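Local coordinates for protein putative hydantoin racemase (Klebsiella pneumoniae subsp. pneumoniae, PDB 3QVL) that acts as an allantoin racemase and probably also interconverts the D and L forms of other 5-monosubstituted hydantoins, at residues Q5-N10 against L34-R39; A21-V26 against D202-A207; R120-A125 against L141-L146; I178-G183 against V198-G203; P93-A98 against K209-L214. All blocks are in the same frame, centred on the assembly; numbering follows the deposited sequence.

Contact 1 of 5, residues Q5-N10 against L34-R39; sequences QVINPN and LAVCPR. With 5HY ([(4R)-2,5-dioxoimidazolidin-4-yl]acetic acid), chain C.
Asn-8 O ends up 3.0 Å from Pro-38 CD: where the next rung of a parallel strand pair would offer an N-H, a proline ring carbon presses on the carbonyl instead. The CA-H of Cys-37 also points at Asn-8 O, and Pro-38 CG touches the carbonyl oxygen of Pro-9. Before this point 5-7 and 34-36 run parallel, with backbone bonds from Val-6 N to Leu-34 O, Val-36 N to Val-6 O and Asn-8 N to Val-36 O; the last, at 2.8 Å, is shortest. On one face, Val-36 CG2 lies between backbone N and carbonyl carbon (the chi1 of Val-36, measured to CG1, is -64°) and wedges between Ile-7 CG1 and Gln-5 CG, 3.8 Å from each. The extended Gln-5 chain crosses this valine at about a right angle, while its amide is held at both ends, NE2 by Gln-61 O and OE1 by His-73 ND1. Beyond the strand, Asn-8 makes an Asx turn, OD1 accepting from Asn-10 N at 3.3 Å from well above the amide plane. Asn-10 OD1 is met by Asn-8 ND2 at 2.9 Å and by Ser-12 N, which probably helps hold the amide with ND2 bonded to ligand OAB at 3.0 Å. The turn probably helps place Asn-10, a residue of the ligand pocket, just past the strand. The pair belongs to the beta-alpha-beta unit 2-7, 13-26, 31-36: helix 13-26 packs on Val-6 and Asn-8, helix 48-68 covers Ile-7 and Val-36, and strand 72-75 borders strand 2-7 along its other edge.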
# COMPACT_ATOMS: atom_id res chain seq x y z
N GLN A 5 2.14 -33.21 13.17
CA GLN A 5 0.71 -33.43 12.98
C GLN A 5 0.23 -32.62 11.78
O GLN A 5 0.21 -31.39 11.82
CB GLN A 5 -0.07 -33.04 14.24
CG GLN A 5 -1.54 -33.44 14.22
CD GLN A 5 -2.35 -32.77 15.31
OE1 GLN A 5 -2.16 -31.59 15.62
NE2 GLN A 5 -3.27 -33.53 15.90
N VAL A 6 -0.14 -33.32 10.71
CA VAL A 6 -0.67 -32.66 9.52
C VAL A 6 -2.19 -32.74 9.53
O VAL A 6 -2.77 -33.81 9.34
CB VAL A 6 -0.08 -33.26 8.22
CG1 VAL A 6 -0.56 -32.48 7.00
CG2 VAL A 6 1.45 -33.27 8.27
N ILE A 7 -2.83 -31.60 9.78
CA ILE A 7 -4.27 -31.54 9.97
C ILE A 7 -4.99 -31.12 8.70
O ILE A 7 -4.82 -30.00 8.21
CB ILE A 7 -4.66 -30.55 11.11
CG1 ILE A 7 -3.87 -30.85 12.39
CG2 ILE A 7 -6.18 -30.59 11.36
CD1 ILE A 7 -3.89 -29.71 13.40
N ASN A 8 -5.79 -32.03 8.15
CA ASN A 8 -6.77 -31.68 7.14
C ASN A 8 -7.97 -31.05 7.86
O ASN A 8 -8.64 -31.73 8.63
CB ASN A 8 -7.21 -32.91 6.34
CG ASN A 8 -8.28 -32.60 5.31
OD1 ASN A 8 -8.51 -31.45 4.94
ND2 ASN A 8 -8.95 -33.65 4.82
N PRO A 9 -8.22 -29.74 7.63
CA PRO A 9 -9.29 -29.03 8.32
C PRO A 9 -10.70 -29.46 7.92
O PRO A 9 -11.65 -29.21 8.67
CB PRO A 9 -9.05 -27.57 7.92
CG PRO A 9 -7.60 -27.52 7.57
CD PRO A 9 -7.39 -28.81 6.85
N ASN A 10 -10.85 -30.10 6.76
CA ASN A 10 -12.13 -30.71 6.39
C ASN A 10 -12.20 -32.18 6.81
O ASN A 10 -11.18 -32.78 7.15
CB ASN A 10 -12.44 -30.51 4.90
CG ASN A 10 -11.55 -31.34 3.98
OD1 ASN A 10 -11.49 -32.56 4.09
ND2 ASN A 10 -10.88 -30.67 3.06
N LEU A 34 1.74 -37.48 11.23
CA LEU A 34 0.44 -37.85 11.79
C LEU A 34 -0.66 -37.11 11.03
O LEU A 34 -1.00 -35.98 11.36
CB LEU A 34 0.38 -37.56 13.29
CG LEU A 34 1.34 -38.30 14.23
CD1 LEU A 34 1.29 -37.70 15.62
CD2 LEU A 34 1.05 -39.80 14.29
N ALA A 35 -1.19 -37.77 10.00
CA ALA A 35 -2.24 -37.19 9.17
C ALA A 35 -3.60 -37.38 9.82
O ALA A 35 -4.05 -38.52 10.03
CB ALA A 35 -2.22 -37.81 7.77
N VAL A 36 -4.24 -36.27 10.16
CA VAL A 36 -5.52 -36.29 10.88
C VAL A 36 -6.55 -35.33 10.27
O VAL A 36 -6.20 -34.47 9.46
CB VAL A 36 -5.35 -35.96 12.39
CG1 VAL A 36 -4.51 -37.03 13.10
CG2 VAL A 36 -4.75 -34.57 12.59
N CYS A 37 -7.80 -35.50 10.67
CA CYS A 37 -8.88 -34.59 10.31
C CYS A 37 -9.86 -34.49 11.49
O CYS A 37 -9.88 -35.38 12.34
CB CYS A 37 -9.59 -35.05 9.04
SG CYS A 37 -10.30 -36.70 9.13
N PRO A 38 -10.68 -33.42 11.54
CA PRO A 38 -11.59 -33.25 12.67
C PRO A 38 -12.66 -34.33 12.72
O PRO A 38 -13.08 -34.85 11.68
CB PRO A 38 -12.25 -31.89 12.40
CG PRO A 38 -11.35 -31.20 11.43
CD PRO A 38 -10.80 -32.30 10.59
N ARG A 39 -13.10 -34.67 13.94
CA ARG A 39 -14.16 -35.65 14.15
C ARG A 39 -15.51 -35.08 13.72
O ARG A 39 -16.40 -35.82 13.28
CB ARG A 39 -14.22 -36.07 15.62
C 5HY C . -8.53 -26.76 0.59
N 5HY C . -10.76 -26.18 0.70
O 5HY C . -7.32 -26.76 0.42
CA 5HY C . -9.46 -25.58 0.35
CB 5HY C . -9.42 -25.07 -1.11
CG 5HY C . -9.55 -26.14 -2.20
OAB 5HY C . -11.43 -28.19 1.48
NAF 5HY C . -9.25 -27.79 1.04
CAI 5HY C . -10.53 -27.43 1.10
OD1 5HY C . -9.73 -25.71 -3.36
OD2 5HY C . -9.45 -27.34 -1.89

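Contact 2 of 5, residues A21-V26 against D202-A207; sequences AAARAV and DGVSAA
Asp-202 OD2, which rests 3.8 Å from Ala-22 CB, accepts from Ser-205 N at 3.0 Å in a nearly straight bond (161° at the hydrogen) that comes from above the carboxylate plane. Ser-205 OG also lies close to this oxygen and to the backbone O of Asp-202. The other carboxylate oxygen, OD1, receives a weak bond from Val-204 N. With CG anti to the backbone N (chi1 157°), the Asp-202 carboxylate folds back over the first turn, occupying two backbone N-H groups at a helix start whose dipole would probably favour the charged form. Between the helices themselves no hydrogen bond forms; contact is through methyls. Val-204 CG1 fits against Ala-22 and Ala-23, 4.2 Å from the CB of Ala-22 and 4.1 Å from that of Ala-23. A turn further on, both Val-26 methyls close on the Ser-205 methylene, CG2 nearer at 3.6 Å from Ser-205 CB. With mostly small residues between them, the axes of 21-26 and 203-207 approach to 8.2 Å at a crossing angle of -43°. Leu-217 of a second subunit packs on Val-26 and Ser-205, bringing the subunit interface to this helix pair. The arrangement is a side-chain N-cap at the start of helix 203-216, which follows strand 200-201 of the second parallel sheet and packs beside helix 13-26 of the first, joining the two alpha/beta halves of this racemase fold.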
# COMPACT_ATOMS: atom_id res chain seq x y z
N ALA A 21 -0.22 -38.49 2.08
CA ALA A 21 0.72 -39.04 1.10
C ALA A 21 1.75 -38.01 0.65
O ALA A 21 2.93 -38.33 0.52
CB ALA A 21 -0.03 -39.61 -0.10
N ALA A 22 1.30 -36.78 0.42
CA ALA A 22 2.19 -35.69 0.01
C ALA A 22 3.17 -35.31 1.11
O ALA A 22 4.33 -34.99 0.84
CB ALA A 22 1.38 -34.48 -0.43
N ALA A 23 2.69 -35.35 2.36
CA ALA A 23 3.50 -35.02 3.53
C ALA A 23 4.61 -36.05 3.77
O ALA A 23 5.75 -35.68 4.06
CB ALA A 23 2.62 -34.88 4.76
N ARG A 24 4.26 -37.33 3.66
CA ARG A 24 5.21 -38.42 3.88
C ARG A 24 6.26 -38.53 2.78
O ARG A 24 7.39 -38.96 3.04
CB ARG A 24 4.48 -39.76 4.02
CG ARG A 24 3.73 -39.93 5.34
CD ARG A 24 3.21 -41.35 5.51
NE ARG A 24 2.28 -41.73 4.44
CZ ARG A 24 0.96 -41.55 4.47
NH1 ARG A 24 0.22 -41.93 3.45
NH2 ARG A 24 0.38 -40.99 5.53
N ALA A 25 5.89 -38.14 1.56
CA ALA A 25 6.77 -38.24 0.39
C ALA A 25 8.02 -37.36 0.49
O ALA A 25 9.05 -37.69 -0.09
CB ALA A 25 5.99 -37.92 -0.88
N VAL A 26 7.91 -36.26 1.22
CA VAL A 26 9.02 -35.30 1.34
C VAL A 26 9.64 -35.25 2.74
O VAL A 26 10.64 -34.56 2.96
CB VAL A 26 8.59 -33.86 0.92
CG1 VAL A 26 8.11 -33.84 -0.52
CG2 VAL A 26 7.53 -33.32 1.87
N ASP A 202 3.29 -27.35 -3.99
CA ASP A 202 2.29 -27.86 -3.07
C ASP A 202 2.60 -27.37 -1.66
O ASP A 202 3.70 -27.59 -1.15
CB ASP A 202 2.26 -29.39 -3.11
CG ASP A 202 1.68 -30.00 -1.84
OD1 ASP A 202 0.59 -29.56 -1.40
OD2 ASP A 202 2.31 -30.92 -1.29
N GLY A 203 1.62 -26.72 -1.05
CA GLY A 203 1.76 -26.18 0.30
C GLY A 203 1.89 -27.22 1.40
O GLY A 203 2.50 -26.95 2.43
N VAL A 204 1.30 -28.40 1.19
CA VAL A 204 1.37 -29.49 2.17
C VAL A 204 2.82 -29.90 2.41
O VAL A 204 3.31 -29.86 3.54
CB VAL A 204 0.52 -30.72 1.74
CG1 VAL A 204 0.69 -31.87 2.73
CG2 VAL A 204 -0.95 -30.34 1.60
N SER A 205 3.51 -30.28 1.33
CA SER A 205 4.91 -30.67 1.39
C SER A 205 5.80 -29.53 1.89
O SER A 205 6.70 -29.75 2.70
CB SER A 205 5.38 -31.17 0.02
OG SER A 205 5.21 -30.18 -0.98
N ALA A 206 5.52 -28.31 1.42
CA ALA A 206 6.26 -27.12 1.82
C ALA A 206 6.14 -26.83 3.32
O ALA A 206 7.13 -26.50 3.97
CB ALA A 206 5.80 -25.91 1.01
N ALA A 207 4.93 -26.96 3.85
CA ALA A 207 4.66 -26.71 5.27
C ALA A 207 5.37 -27.72 6.17
O ALA A 207 5.88 -27.36 7.23
CB ALA A 207 3.17 -26.70 5.55

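Contact 3 of 5, residues R120-A125 against L141-L146; sequences RTLIIA and LHAIDL
Leu-122 sets its forked end against the face of strand 141-143 formed by Leu-141 and Ala-143, the helix-on-strand packing of the beta-alpha-beta unit 112-116, 122-132, 138-143. Its two methyls do different work. CD1 goes to the Ala-143 methyl, 4.0 Å from its CB, while CD2 lies against the intervening peptide, 3.7 Å from His-142 O, and also reaches Leu-141 CB at 3.8 Å. The Leu-122 fork therefore spans from one inward-facing strand residue to the next, the peptide between them meeting one of its methyls. Leu-122 gets there with CG anti to its carbonyl carbon (chi1 -73°), which carries the fork outward from the helix. Leu-141 has a similar first torsion but a different second one, and its chi2 of 87° carries CD2 forward along the helix to Ala-125. No hydrogen bond crosses between the segments; methyls pack on each other and on peptide groups. Alternation along the strand sends His-142 to the other face, where NE2 bonds to Asp-173 OD2 and the ring packs on helix 157-172. The side chain of Ala-143, about 8 Å from the bound ligand, also touches Thr-116 and Pro-119. Arg-120, in the 3-10 turn, leads its side chain away from the strand, its guanidinium forming salt bridges with Glu-231 and Glu-88 of a third subunit. At the far end of the packing, Leu-141 CD2 closes on the Ala-125 methyl, 3.7 Å from its CB, and lies 4.0 Å from the carbonyl oxygen of Leu-122.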
# COMPACT_ATOMS: atom_id res chain seq x y z
N ARG A 120 -15.53 -18.99 -5.79
CA ARG A 120 -15.90 -18.25 -4.58
C ARG A 120 -14.83 -18.27 -3.48
O ARG A 120 -14.92 -17.53 -2.50
CB ARG A 120 -17.27 -18.71 -4.04
CG ARG A 120 -17.29 -20.10 -3.42
CD ARG A 120 -18.66 -20.41 -2.82
NE ARG A 120 -19.01 -19.50 -1.73
CZ ARG A 120 -20.19 -19.47 -1.12
NH1 ARG A 120 -21.16 -20.30 -1.49
NH2 ARG A 120 -20.41 -18.61 -0.14
N THR A 121 -13.82 -19.12 -3.65
CA THR A 121 -12.70 -19.21 -2.71
C THR A 121 -11.55 -18.28 -3.10
O THR A 121 -10.59 -18.13 -2.34
CB THR A 121 -12.18 -20.66 -2.54
OG1 THR A 121 -11.55 -21.09 -3.76
CG2 THR A 121 -13.31 -21.61 -2.18
N LEU A 122 -11.63 -17.68 -4.29
CA LEU A 122 -10.59 -16.76 -4.76
C LEU A 122 -10.43 -15.55 -3.84
O LEU A 122 -9.30 -15.10 -3.60
CB LEU A 122 -10.87 -16.31 -6.20
CG LEU A 122 -10.65 -17.32 -7.33
CD1 LEU A 122 -11.37 -16.88 -8.60
CD2 LEU A 122 -9.17 -17.54 -7.61
N ILE A 123 -11.54 -15.05 -3.32
CA ILE A 123 -11.53 -13.92 -2.37
C ILE A 123 -10.78 -14.26 -1.08
O ILE A 123 -10.10 -13.40 -0.51
CB ILE A 123 -12.98 -13.39 -2.08
CG1 ILE A 123 -12.94 -12.03 -1.36
CG2 ILE A 123 -13.81 -14.41 -1.29
CD1 ILE A 123 -12.53 -10.87 -2.25
N ILE A 124 -10.90 -15.51 -0.63
CA ILE A 124 -10.19 -16.00 0.55
C ILE A 124 -8.68 -16.00 0.30
O ILE A 124 -7.90 -15.59 1.17
CB ILE A 124 -10.69 -17.41 0.98
CG1 ILE A 124 -12.18 -17.35 1.36
CG2 ILE A 124 -9.86 -17.96 2.14
CD1 ILE A 124 -12.85 -18.71 1.49
N ALA A 125 -8.28 -16.44 -0.89
CA ALA A 125 -6.87 -16.43 -1.29
C ALA A 125 -6.34 -15.01 -1.45
O ALA A 125 -5.18 -14.74 -1.10
CB ALA A 125 -6.69 -17.23 -2.58
N LEU A 141 -4.68 -14.92 -10.00
CA LEU A 141 -5.35 -16.01 -9.29
C LEU A 141 -6.41 -16.61 -10.21
O LEU A 141 -7.18 -15.89 -10.84
CB LEU A 141 -6.01 -15.50 -8.00
CG LEU A 141 -5.16 -14.90 -6.88
CD1 LEU A 141 -4.96 -13.41 -7.09
CD2 LEU A 141 -5.85 -15.15 -5.55
N HIS A 142 -6.43 -17.94 -10.27
CA HIS A 142 -7.37 -18.64 -11.14
C HIS A 142 -8.08 -19.77 -10.40
O HIS A 142 -7.55 -20.34 -9.45
CB HIS A 142 -6.66 -19.23 -12.36
CG HIS A 142 -5.77 -18.27 -13.07
ND1 HIS A 142 -6.24 -17.15 -13.73
CD2 HIS A 142 -4.42 -18.26 -13.25
CE1 HIS A 142 -5.23 -16.50 -14.27
NE2 HIS A 142 -4.12 -17.15 -14.00
N ALA A 143 -9.29 -20.08 -10.86
CA ALA A 143 -10.04 -21.24 -10.37
C ALA A 143 -10.44 -22.12 -11.55
O ALA A 143 -10.75 -21.61 -12.63
CB ALA A 143 -11.27 -20.79 -9.60
N ILE A 144 -10.41 -23.43 -11.34
CA ILE A 144 -10.78 -24.39 -12.40
C ILE A 144 -12.29 -24.59 -12.52
O ILE A 144 -12.76 -25.30 -13.41
CB ILE A 144 -10.05 -25.76 -12.24
CG1 ILE A 144 -10.40 -26.43 -10.91
CG2 ILE A 144 -8.53 -25.58 -12.41
CD1 ILE A 144 -10.09 -27.92 -10.85
N ASP A 145 -13.04 -23.96 -11.61
CA ASP A 145 -14.51 -23.96 -11.61
C ASP A 145 -15.14 -25.34 -11.39
O ASP A 145 -16.04 -25.75 -12.13
CB ASP A 145 -15.06 -23.28 -12.87
N LEU A 146 -14.64 -26.05 -10.38
CA LEU A 146 -15.23 -27.32 -9.95
C LEU A 146 -15.34 -27.34 -8.43
O LEU A 146 -14.61 -26.61 -7.76
CB LEU A 146 -14.39 -28.50 -10.44
CG LEU A 146 -14.41 -28.88 -11.92
CD1 LEU A 146 -13.44 -30.03 -12.17
CD2 LEU A 146 -15.81 -29.26 -12.40

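Contact 4 of 5, residues I178-G183 against V198-G203; sequences IVLGSG and VPVIDG. Unlike the reference sequence in segment 178-183: Ser-182 (reference Cys). With 5HY ([(4R)-2,5-dioxoimidazolidin-4-yl]acetic acid), chain C.
Ile-178 and Val-179 pair in parallel with Val-200 and Ile-201 through Ile-178 N to Pro-199 O, Ile-201 N to Ile-178 O (2.8 Å) and Leu-180 N to Ile-201 O. On one face Val-200 CG1, anti to the backbone N (chi1 -177°), sits between its neighbours across the strand pair: 4.2 Å from Ile-178 CB, and 3.8 Å from Leu-180 CD2. The Leu-180 chain crosses that valine at a slant, its CB lying against the Ile-201 carbonyl. Past the last direct bond the chains part, CA atoms of Leu-180 and Asp-202 being 5.6 Å apart, and waters fill in. One gives to Leu-180 O and takes from Gly-203 N; another gives to Ser-182 O and to Asp-202 OD1, both at 2.7 Å. The latter ties the N-cap carboxylate of helix 203-216, whose OD2 accepts from Ser-205 N, to the pocket loop. Ser-182, in place of the reference cysteine, points away from 198-203, and its OG makes a short 2.6 Å bond to ligand OD2 and also bonds to Gly-184 N. Gly-183 N adds a nearly straight bond (164°) to ligand O at 2.9 Å. Helix 157-172 covers Ile-178 and Leu-180; helix 97-108 covers Val-179 and Ile-201. The arrangement is typical of an alpha/beta fold: a beta-alpha-beta unit whose first strand delivers a glycine-rich loop at its C-terminal end to the ligand pocket.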
# COMPACT_ATOMS: atom_id res chain seq x y z
N ILE A 178 3.95 -21.71 -10.21
CA ILE A 178 2.55 -21.96 -9.89
C ILE A 178 2.40 -22.38 -8.43
O ILE A 178 3.14 -23.23 -7.94
CB ILE A 178 1.93 -23.06 -10.81
CG1 ILE A 178 2.01 -22.66 -12.29
CG2 ILE A 178 0.49 -23.39 -10.38
CD1 ILE A 178 1.22 -21.40 -12.68
N VAL A 179 1.46 -21.75 -7.74
CA VAL A 179 1.07 -22.17 -6.40
C VAL A 179 -0.26 -22.91 -6.51
O VAL A 179 -1.26 -22.35 -6.95
CB VAL A 179 0.96 -20.97 -5.42
CG1 VAL A 179 0.21 -21.36 -4.15
CG2 VAL A 179 2.34 -20.44 -5.08
N LEU A 180 -0.25 -24.19 -6.14
CA LEU A 180 -1.46 -25.00 -6.12
C LEU A 180 -2.34 -24.57 -4.95
O LEU A 180 -1.88 -24.51 -3.81
CB LEU A 180 -1.13 -26.49 -6.05
CG LEU A 180 -0.33 -27.09 -7.21
CD1 LEU A 180 0.14 -28.50 -6.88
CD2 LEU A 180 -1.14 -27.10 -8.51
N GLY A 181 -3.60 -24.28 -5.25
CA GLY A 181 -4.51 -23.69 -4.27
C GLY A 181 -5.47 -24.65 -3.60
O GLY A 181 -6.60 -24.28 -3.27
N SER A 182 -5.01 -25.88 -3.38
CA SER A 182 -5.83 -26.92 -2.75
C SER A 182 -4.98 -28.01 -2.10
O SER A 182 -3.95 -28.41 -2.65
CB SER A 182 -6.77 -27.56 -3.78
OG SER A 182 -7.53 -28.60 -3.20
N GLY A 183 -5.44 -28.48 -0.95
CA GLY A 183 -4.85 -29.66 -0.31
C GLY A 183 -5.07 -30.90 -1.15
O GLY A 183 -4.28 -31.85 -1.08
N VAL A 198 8.83 -25.75 -14.59
CA VAL A 198 8.78 -24.62 -13.66
C VAL A 198 8.38 -25.14 -12.28
O VAL A 198 7.80 -26.23 -12.17
CB VAL A 198 7.78 -23.51 -14.11
CG1 VAL A 198 8.17 -22.93 -15.46
CG2 VAL A 198 6.35 -24.04 -14.13
N PRO A 199 8.68 -24.37 -11.21
CA PRO A 199 8.21 -24.78 -9.88
C PRO A 199 6.68 -24.75 -9.78
O PRO A 199 6.07 -23.69 -9.91
CB PRO A 199 8.83 -23.74 -8.95
CG PRO A 199 9.99 -23.19 -9.69
CD PRO A 199 9.57 -23.21 -11.13
N VAL A 200 6.09 -25.93 -9.58
CA VAL A 200 4.68 -26.04 -9.26
C VAL A 200 4.62 -26.51 -7.81
O VAL A 200 5.03 -27.63 -7.50
CB VAL A 200 3.94 -27.02 -10.20
CG1 VAL A 200 2.45 -27.07 -9.87
CG2 VAL A 200 4.14 -26.63 -11.66
N ILE A 201 4.14 -25.64 -6.94
CA ILE A 201 4.35 -25.79 -5.50
C ILE A 201 3.11 -26.26 -4.74
O ILE A 201 2.04 -25.67 -4.84
CB ILE A 201 4.92 -24.48 -4.88
CG1 ILE A 201 6.26 -24.14 -5.53
CG2 ILE A 201 5.08 -24.61 -3.36
CD1 ILE A 201 6.63 -22.68 -5.49
N ASP A 202 3.29 -27.35 -3.99
CA ASP A 202 2.29 -27.86 -3.07
C ASP A 202 2.60 -27.37 -1.66
O ASP A 202 3.70 -27.59 -1.15
CB ASP A 202 2.26 -29.39 -3.11
CG ASP A 202 1.68 -30.00 -1.84
OD1 ASP A 202 0.59 -29.56 -1.40
OD2 ASP A 202 2.31 -30.92 -1.29
N GLY A 203 1.62 -26.72 -1.05
CA GLY A 203 1.76 -26.18 0.30
C GLY A 203 1.89 -27.22 1.40
O GLY A 203 2.50 -26.95 2.43
C 5HY C . -8.53 -26.76 0.59
N 5HY C . -10.76 -26.18 0.70
O 5HY C . -7.32 -26.76 0.42
CA 5HY C . -9.46 -25.58 0.35
CB 5HY C . -9.42 -25.07 -1.11
CG 5HY C . -9.55 -26.14 -2.20
OAB 5HY C . -11.43 -28.19 1.48
NAF 5HY C . -9.25 -27.79 1.04
CAI 5HY C . -10.53 -27.43 1.10
OD1 5HY C . -9.73 -25.71 -3.36
OD2 5HY C . -9.45 -27.34 -1.89
O HOH W 1 -0.96 -25.80 -1.65
O HOH W 2 -1.27 -28.28 -2.91

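Contact 5 of 5, residues P93-A98 against K209-L214; sequences PVIGIA and KMVESL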
# COMPACT_ATOMS: atom_id res chain seq x y z
N PRO A 93 5.46 -25.03 16.44
CA PRO A 93 5.04 -24.14 15.36
C PRO A 93 3.87 -24.70 14.55
O PRO A 93 3.75 -25.92 14.39
CB PRO A 93 6.29 -24.03 14.49
CG PRO A 93 7.09 -25.24 14.80
CD PRO A 93 6.85 -25.50 16.25
N VAL A 94 3.03 -23.80 14.05
CA VAL A 94 1.90 -24.16 13.20
C VAL A 94 2.04 -23.43 11.87
O VAL A 94 2.10 -22.20 11.84
CB VAL A 94 0.53 -23.82 13.84
CG1 VAL A 94 -0.61 -24.34 12.99
CG2 VAL A 94 0.43 -24.38 15.26
N ILE A 95 2.09 -24.19 10.78
CA ILE A 95 2.28 -23.63 9.44
C ILE A 95 1.08 -23.96 8.54
O ILE A 95 0.68 -25.12 8.43
CB ILE A 95 3.59 -24.14 8.78
CG1 ILE A 95 4.80 -23.96 9.71
CG2 ILE A 95 3.83 -23.46 7.42
CD1 ILE A 95 5.12 -22.51 10.10
N GLY A 96 0.52 -22.92 7.92
CA GLY A 96 -0.55 -23.10 6.94
C GLY A 96 0.02 -23.46 5.59
O GLY A 96 1.15 -23.09 5.27
N ILE A 97 -0.75 -24.19 4.78
CA ILE A 97 -0.27 -24.62 3.47
C ILE A 97 -0.26 -23.51 2.42
O ILE A 97 0.60 -23.50 1.54
CB ILE A 97 -0.98 -25.90 2.93
CG1 ILE A 97 -2.48 -25.67 2.72
CG2 ILE A 97 -0.71 -27.08 3.85
CD1 ILE A 97 -3.10 -26.60 1.68
N ALA A 98 -1.20 -22.57 2.52
CA ALA A 98 -1.19 -21.38 1.67
C ALA A 98 0.04 -20.54 2.00
O ALA A 98 0.77 -20.12 1.11
CB ALA A 98 -2.46 -20.58 1.85
N LYS A 209 8.20 -29.16 5.47
CA LYS A 209 9.60 -28.75 5.46
C LYS A 209 9.85 -27.52 6.34
O LYS A 209 10.92 -27.39 6.93
CB LYS A 209 10.10 -28.49 4.03
CG LYS A 209 9.94 -29.66 3.05
CD LYS A 209 10.38 -31.02 3.61
CE LYS A 209 11.89 -31.16 3.67
NZ LYS A 209 12.28 -32.49 4.24
N MET A 210 8.86 -26.64 6.43
CA MET A 210 8.95 -25.45 7.28
C MET A 210 8.94 -25.83 8.76
O MET A 210 9.72 -25.27 9.55
CB MET A 210 7.82 -24.45 6.98
CG MET A 210 7.91 -23.76 5.61
SD MET A 210 9.51 -23.01 5.23
CE MET A 210 10.30 -24.34 4.32
N VAL A 211 8.07 -26.76 9.13
CA VAL A 211 8.02 -27.28 10.50
C VAL A 211 9.35 -27.94 10.87
O VAL A 211 9.92 -27.65 11.92
CB VAL A 211 6.84 -28.26 10.72
CG1 VAL A 211 6.89 -28.86 12.12
CG2 VAL A 211 5.51 -27.55 10.51
N GLU A 212 9.84 -28.82 10.00
CA GLU A 212 11.13 -29.49 10.18
C GLU A 212 12.27 -28.48 10.35
O GLU A 212 13.14 -28.66 11.20
CB GLU A 212 11.44 -30.42 9.01
CG GLU A 212 10.65 -31.72 9.01
CD GLU A 212 10.89 -32.56 7.77
OE1 GLU A 212 11.30 -31.99 6.74
OE2 GLU A 212 10.66 -33.78 7.82
N SER A 213 12.25 -27.44 9.53
CA SER A 213 13.25 -26.38 9.58
C SER A 213 13.23 -25.63 10.91
O SER A 213 14.28 -25.45 11.53
CB SER A 213 13.07 -25.40 8.41
OG SER A 213 13.29 -26.05 7.17
N LEU A 214 12.04 -25.21 11.34
CA LEU A 214 11.88 -24.48 12.60
C LEU A 214 12.30 -25.32 13.81
O LEU A 214 12.92 -24.80 14.74
CB LEU A 214 10.44 -23.97 12.75
CG LEU A 214 10.04 -22.79 11.85
CD1 LEU A 214 8.53 -22.66 11.78
CD2 LEU A 214 10.68 -21.48 12.30
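Pro-93 turns its puckered ring to Leu-214: ring atom CB meets Leu-214 CD1 at 3.8 Å and CG touches Leu-214 CB, the two side chains sliding past each other in opposite directions. The flat groups, the Lys-209 peptide and the Glu-212 carboxylate, lie within the helix. Lys-209 O takes Ser-213 N and Ser-213 OG (2.7 Å) from opposite faces of its peptide plane, and Glu-212 presents the syn lone pair of OE1 to Lys-209 NZ in a 2.7 Å salt bridge. Ile-95, with CG1 anti to the carbonyl carbon and bent at chi2 (-62°), lays CG1 beside Val-211 CG2 at 3.7 Å, crosses the Met-210 side chain at about a right angle, with CG1 and CG2 near its CB, and meets Leu-214 CD1 tip to tip with CD1, at 3.8 Å. Strand 94-96 and helix 209-214 run roughly antiparallel (152°), axes 8.6 Å apart at closest. The end of Met-210 leads away and packs on Met-210 of a second subunit, whose Met-107 also meets Ile-95. Only apolar atoms cross, while Lys-209 NZ also bonds to Val-26 O and Glu-212 OE2 to Thr-31 OG1, so the contact probably rests on close fit and exclusion of water.

Contacts 1, 2, 4 and 5 are buried in the core, whereas contact 3 lies nearer the surface. Contacts 1 and 4 are parallel strand pairs in different sheets; both reach the ligand from loops after their strands, on opposite sides of the chain's centre. The other three are apolar side-chain packing without hydrogen bonds between segments. Contact 3 shares its sheet with contact 4, and contact 5 shares the other with contact 1. Helix 203-216 serves contacts 2 and 5, both also touching the second subunit, and Val-26 O is probably bonded to Lys-209 NZ between them. Contacts 2 and 4 share Asp-202, whose capping carboxylate also takes a water bridge in contact 4.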